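PDB 3S18: lectin from Cicer arietinum, which agglutinates red blood cells and probably binds complex sugars, as a seed albumin built on the four-bladed hemopexin beta-propeller. Local coordinates for residues Phe169-Asp174 against Leu187-Tyr192; Phe161-Gly166 against Asn204-Gly209. One frame throughout, in Å; residues are numbered along the deposited sequence.

Contact 1: Phe169-Asp174 against Leu187-Tyr192; sequences FEAGMD and LFKGEY. With CA (calcium ion), chain D.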
# COMPACT_ATOMS: atom_id res chain seq x y z
N PHE A 169 -11.14 -27.48 -1.10
CA PHE A 169 -11.20 -26.27 -1.91
C PHE A 169 -12.55 -25.57 -1.83
O PHE A 169 -12.63 -24.38 -2.12
CB PHE A 169 -10.83 -26.55 -3.37
CG PHE A 169 -9.40 -26.97 -3.57
CD1 PHE A 169 -8.36 -26.06 -3.40
CD2 PHE A 169 -9.09 -28.28 -3.94
CE1 PHE A 169 -7.03 -26.45 -3.60
CE2 PHE A 169 -7.77 -28.68 -4.13
CZ PHE A 169 -6.74 -27.76 -3.96
N GLU A 170 -13.59 -26.28 -1.42
CA GLU A 170 -14.93 -25.69 -1.35
C GLU A 170 -15.00 -24.44 -0.44
O GLU A 170 -15.79 -23.53 -0.70
CB GLU A 170 -15.97 -26.75 -0.96
CG GLU A 170 -16.01 -27.11 0.52
CD GLU A 170 -16.91 -28.30 0.81
OE1 GLU A 170 -16.61 -29.04 1.78
OE2 GLU A 170 -17.90 -28.52 0.07
N ALA A 171 -14.15 -24.39 0.59
CA ALA A 171 -14.11 -23.26 1.55
C ALA A 171 -13.13 -22.16 1.16
O ALA A 171 -12.98 -21.17 1.89
CB ALA A 171 -13.80 -23.77 2.97
N GLY A 172 -12.46 -22.32 0.02
CA GLY A 172 -11.51 -21.30 -0.47
C GLY A 172 -10.23 -21.87 -1.04
O GLY A 172 -9.90 -23.06 -0.83
N MET A 173 -9.48 -21.05 -1.77
CA MET A 173 -8.19 -21.48 -2.29
C MET A 173 -7.13 -20.40 -2.26
O MET A 173 -7.45 -19.22 -2.39
CB MET A 173 -8.29 -22.10 -3.68
CG MET A 173 -8.98 -21.28 -4.68
SD MET A 173 -10.10 -22.35 -5.59
CE MET A 173 -11.06 -23.04 -4.26
N ASP A 174 -5.88 -20.82 -2.06
CA ASP A 174 -4.78 -19.91 -1.77
C ASP A 174 -4.15 -19.28 -3.02
O ASP A 174 -3.66 -18.16 -2.98
CB ASP A 174 -3.71 -20.60 -0.92
CG ASP A 174 -4.11 -20.75 0.54
OD1 ASP A 174 -5.07 -20.04 0.93
OD2 ASP A 174 -3.48 -21.55 1.31
N LEU A 187 -5.21 -25.38 -8.93
CA LEU A 187 -5.60 -24.71 -7.71
C LEU A 187 -4.68 -25.18 -6.61
O LEU A 187 -4.32 -26.36 -6.56
CB LEU A 187 -7.05 -25.05 -7.36
CG LEU A 187 -8.11 -25.05 -8.46
CD1 LEU A 187 -9.47 -25.45 -7.87
CD2 LEU A 187 -8.20 -23.69 -9.16
N PHE A 188 -4.31 -24.28 -5.71
CA PHE A 188 -3.46 -24.65 -4.58
C PHE A 188 -4.03 -24.23 -3.25
O PHE A 188 -4.68 -23.18 -3.14
CB PHE A 188 -2.06 -24.03 -4.74
CG PHE A 188 -1.37 -24.43 -5.99
CD1 PHE A 188 -0.56 -25.55 -6.02
CD2 PHE A 188 -1.51 -23.66 -7.14
CE1 PHE A 188 0.09 -25.94 -7.21
CE2 PHE A 188 -0.87 -24.03 -8.32
CZ PHE A 188 -0.06 -25.17 -8.36
N LYS A 189 -3.77 -25.04 -2.23
CA LYS A 189 -4.17 -24.75 -0.86
C LYS A 189 -3.35 -25.60 0.10
O LYS A 189 -3.47 -26.83 0.09
CB LYS A 189 -5.66 -25.01 -0.65
CG LYS A 189 -6.18 -24.51 0.67
CD LYS A 189 -7.58 -25.01 0.93
CE LYS A 189 -8.29 -24.15 1.96
NZ LYS A 189 -9.76 -24.22 1.77
N GLY A 190 -2.54 -24.96 0.93
CA GLY A 190 -1.61 -25.67 1.80
C GLY A 190 -0.67 -26.54 0.99
O GLY A 190 -0.11 -26.10 -0.02
N GLU A 191 -0.54 -27.80 1.41
CA GLU A 191 0.34 -28.75 0.72
C GLU A 191 -0.36 -29.48 -0.43
O GLU A 191 0.23 -30.37 -1.06
CB GLU A 191 0.97 -29.74 1.73
CG GLU A 191 -0.03 -30.53 2.56
CD GLU A 191 0.42 -30.77 3.98
OE1 GLU A 191 0.41 -29.80 4.77
OE2 GLU A 191 0.76 -31.93 4.33
N TYR A 192 -1.62 -29.11 -0.70
CA TYR A 192 -2.45 -29.77 -1.72
C TYR A 192 -2.62 -28.94 -2.97
O TYR A 192 -2.59 -27.71 -2.93
CB TYR A 192 -3.84 -30.14 -1.15
CG TYR A 192 -3.78 -31.03 0.07
CD1 TYR A 192 -3.63 -32.42 -0.06
CD2 TYR A 192 -3.84 -30.49 1.36
CE1 TYR A 192 -3.55 -33.25 1.06
CE2 TYR A 192 -3.76 -31.31 2.49
CZ TYR A 192 -3.62 -32.69 2.34
OH TYR A 192 -3.53 -33.52 3.44
CA CA D . -3.35 -15.87 -2.26
O HOH W 1 -4.21 -16.52 -0.30
O HOH W 2 -4.15 -14.04 -0.97
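Lys189 reaches along the loop and gives its ammonium to the backbone, NZ lying 2.9 Å from Gly172 O. The nitrogen sits above the plane of that carbonyl, 41° out of it, and a second carbonyl, Ile168 O, also receives a hydrogen bond from it, so one lysine gathers the carbonyls of Ile168 and Gly172, on either side of the Phe169-Gly172 turn in sequence. With CG anti to the backbone N (chi1 -171°) and the chain extended beyond, CD and CE run beside Gly172 O, a reach that suits a long, unbranched side chain. Gly172 suits this corner because at its backbone angles any side chain would collide with the carbonyl O of Ala171.

A backbone bond follows, Asp174 N to Phe188 O at 2.9 Å, which extends the pairing of the sheet's first two strands. Asp174 then turns its own carbonyl inward, where O binds the calcium ion at 2.4 Å.

Farther from the metal the contact is apolar. One face of the Phe169 ring lies against Leu187 CB, which is 4.0 Å from Phe169 CE1, while the same CE1 comes within 3.6 Å of Lys189 CB. Phe188 C lies at the edge of the ring, near its plane. Met173, bent at chi2 and chi3, brings SD to 3.9 Å from Leu187 CD1, its flexible thioether filling in beside the branched leucine.

Asn7, Asp65 and Asp121 complete the protein's share of the calcium site with their main-chain oxygens, an arrangement characteristic of the central channel of a hemopexin-type four-bladed propeller, where each blade offers a carbonyl to the ion at or just before the start of its innermost strand.

Contact 2: Phe161-Gly166 against Asn204-Gly209; sequences FPCLRG and NDIMGG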
# COMPACT_ATOMS: atom_id res chain seq x y z
N PHE A 161 -18.41 -24.36 -9.59
CA PHE A 161 -17.47 -25.46 -9.73
C PHE A 161 -17.95 -26.69 -8.94
O PHE A 161 -17.39 -27.01 -7.88
CB PHE A 161 -16.07 -25.01 -9.28
CG PHE A 161 -15.49 -23.90 -10.12
CD1 PHE A 161 -14.73 -24.19 -11.25
CD2 PHE A 161 -15.70 -22.56 -9.78
CE1 PHE A 161 -14.19 -23.16 -12.04
CE2 PHE A 161 -15.18 -21.52 -10.55
CZ PHE A 161 -14.42 -21.82 -11.68
N PRO A 162 -19.01 -27.37 -9.44
CA PRO A 162 -19.56 -28.52 -8.69
C PRO A 162 -18.54 -29.61 -8.32
O PRO A 162 -18.74 -30.28 -7.32
CB PRO A 162 -20.66 -29.07 -9.62
CG PRO A 162 -20.67 -28.21 -10.86
CD PRO A 162 -19.87 -26.98 -10.57
N CYS A 163 -17.45 -29.74 -9.10
CA CYS A 163 -16.42 -30.79 -8.87
C CYS A 163 -15.61 -30.62 -7.58
O CYS A 163 -14.96 -31.56 -7.13
CB CYS A 163 -15.47 -30.92 -10.07
SG CYS A 163 -14.42 -29.46 -10.41
N LEU A 164 -15.67 -29.43 -6.98
CA LEU A 164 -14.96 -29.16 -5.74
C LEU A 164 -15.80 -29.41 -4.48
O LEU A 164 -15.29 -29.27 -3.37
CB LEU A 164 -14.38 -27.73 -5.72
CG LEU A 164 -13.47 -27.26 -6.85
CD1 LEU A 164 -13.12 -25.80 -6.67
CD2 LEU A 164 -12.22 -28.10 -6.97
N ARG A 165 -17.07 -29.78 -4.65
CA ARG A 165 -17.94 -30.16 -3.54
C ARG A 165 -17.35 -31.36 -2.78
O ARG A 165 -17.03 -32.39 -3.38
CB ARG A 165 -19.35 -30.52 -4.03
CG ARG A 165 -20.16 -29.34 -4.55
CD ARG A 165 -21.59 -29.73 -5.01
NE ARG A 165 -21.57 -30.69 -6.12
CZ ARG A 165 -22.62 -30.99 -6.90
NH1 ARG A 165 -23.79 -30.39 -6.71
NH2 ARG A 165 -22.48 -31.88 -7.87
N GLY A 166 -17.19 -31.19 -1.47
CA GLY A 166 -16.63 -32.23 -0.62
C GLY A 166 -15.11 -32.26 -0.51
O GLY A 166 -14.56 -33.14 0.15
N ASN A 204 -18.21 -29.85 -14.92
CA ASN A 204 -16.76 -30.04 -15.09
C ASN A 204 -16.20 -31.24 -14.30
O ASN A 204 -16.97 -32.11 -13.88
CB ASN A 204 -16.03 -28.75 -14.71
CG ASN A 204 -16.10 -28.44 -13.21
OD1 ASN A 204 -17.00 -28.89 -12.49
ND2 ASN A 204 -15.13 -27.67 -12.73
N ASP A 205 -14.87 -31.30 -14.11
CA ASP A 205 -14.21 -32.40 -13.34
C ASP A 205 -12.76 -32.15 -12.89
O ASP A 205 -12.02 -31.38 -13.51
CB ASP A 205 -14.29 -33.73 -14.11
CG ASP A 205 -13.37 -33.77 -15.32
OD1 ASP A 205 -13.88 -33.66 -16.46
OD2 ASP A 205 -12.14 -33.93 -15.15
N ILE A 206 -12.36 -32.83 -11.81
CA ILE A 206 -10.97 -32.83 -11.33
C ILE A 206 -10.23 -34.01 -11.97
O ILE A 206 -10.62 -35.17 -11.77
CB ILE A 206 -10.84 -32.97 -9.78
CG1 ILE A 206 -11.63 -31.89 -9.04
CG2 ILE A 206 -9.38 -32.92 -9.35
CD1 ILE A 206 -11.64 -32.08 -7.52
N MET A 207 -9.16 -33.72 -12.71
CA MET A 207 -8.33 -34.78 -13.28
C MET A 207 -7.30 -35.32 -12.27
O MET A 207 -6.20 -34.77 -12.11
CB MET A 207 -7.67 -34.35 -14.61
CG MET A 207 -6.96 -35.50 -15.36
SD MET A 207 -7.95 -37.02 -15.56
CE MET A 207 -6.69 -38.29 -15.71
N GLY A 208 -7.69 -36.40 -11.59
CA GLY A 208 -6.81 -37.12 -10.68
C GLY A 208 -7.13 -36.97 -9.20
O GLY A 208 -6.51 -37.64 -8.36
N GLY A 209 -8.08 -36.10 -8.88
CA GLY A 209 -8.43 -35.81 -7.49
C GLY A 209 -7.41 -34.91 -6.81
O GLY A 209 -6.43 -34.48 -7.43
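Cys163 overlaps the side-chain amide of Asn204, its CB 3.5 Å from Asn204 OD1 and its SG 3.0 Å from Asn204 ND2. The sulfur-to-nitrogen approach is short, and its nature is not settled. With SG between the backbone N and the carbonyl carbon (chi1 65°), the thiol is held over the segment 204-209, where SG meets both the Asn204 amide and Ile206 CG1. Against the isoleucine the packing is ordinary, Ile206 CG1 lying 3.9 Å from Cys163 SG, and a small, polarisable sulfur suits such a hydrocarbon neighbour. The Asn204 amide also has neighbours on the residues just before the cysteine. Its ND2 stands at the edge of the Phe161 ring, near the ring plane and 3.8 Å from Phe161 CD1, with ring and amide planes 55° apart, and its OD1 approaches Pro162 CD at 3.9 Å.

Both segments belong to the periphery of one propeller junction: 161-166 follows the short helix 157-160 that closes the third blade, and 204-209 enters strand 205-212, the outermost of the last blade's four strands. Pro162 to Leu164 form a single 3-10 turn, in which Leu164 N bonds back to Phe161 O, and this turn directs the CB of Cys163 toward the strand.

Ile206 covers the other half of the turn. Its CD1 lies 3.4 Å from Cys163 O and 4.1 Å from Leu164 CD2, the isoleucine and leucine side chains crossing at about a right angle. The branched isoleucine suits a strand position facing another piece of chain, and it also packs on Ile196 of the neighbouring strand 192-197. Phe161 likewise rests on Ile196 while its ring meets Tyr140 of the third blade edge to face.

How the contacts relate
Coming from the N terminus, the chain leaves helix 157-160 through Phe161-Gly166, turns inward along Phe169-Asp174 and enters strand 175-178. Strand 184-189 brings it back to where contact 1 closes a loop with 12 residues between its segments; after strand 192-197 the chain reaches Asn204-Gly209 and closes contact 2 across 37 residues. Contact 1 is therefore nested inside contact 2. Both bind the linker between blades to the last four-stranded sheet, contact 1 near the calcium-bearing channel and contact 2 at the outer strand. Their centres are 13 Å apart, and Leu164 bridges them, its CD1 lying 3.9 Å from Leu187 CD1.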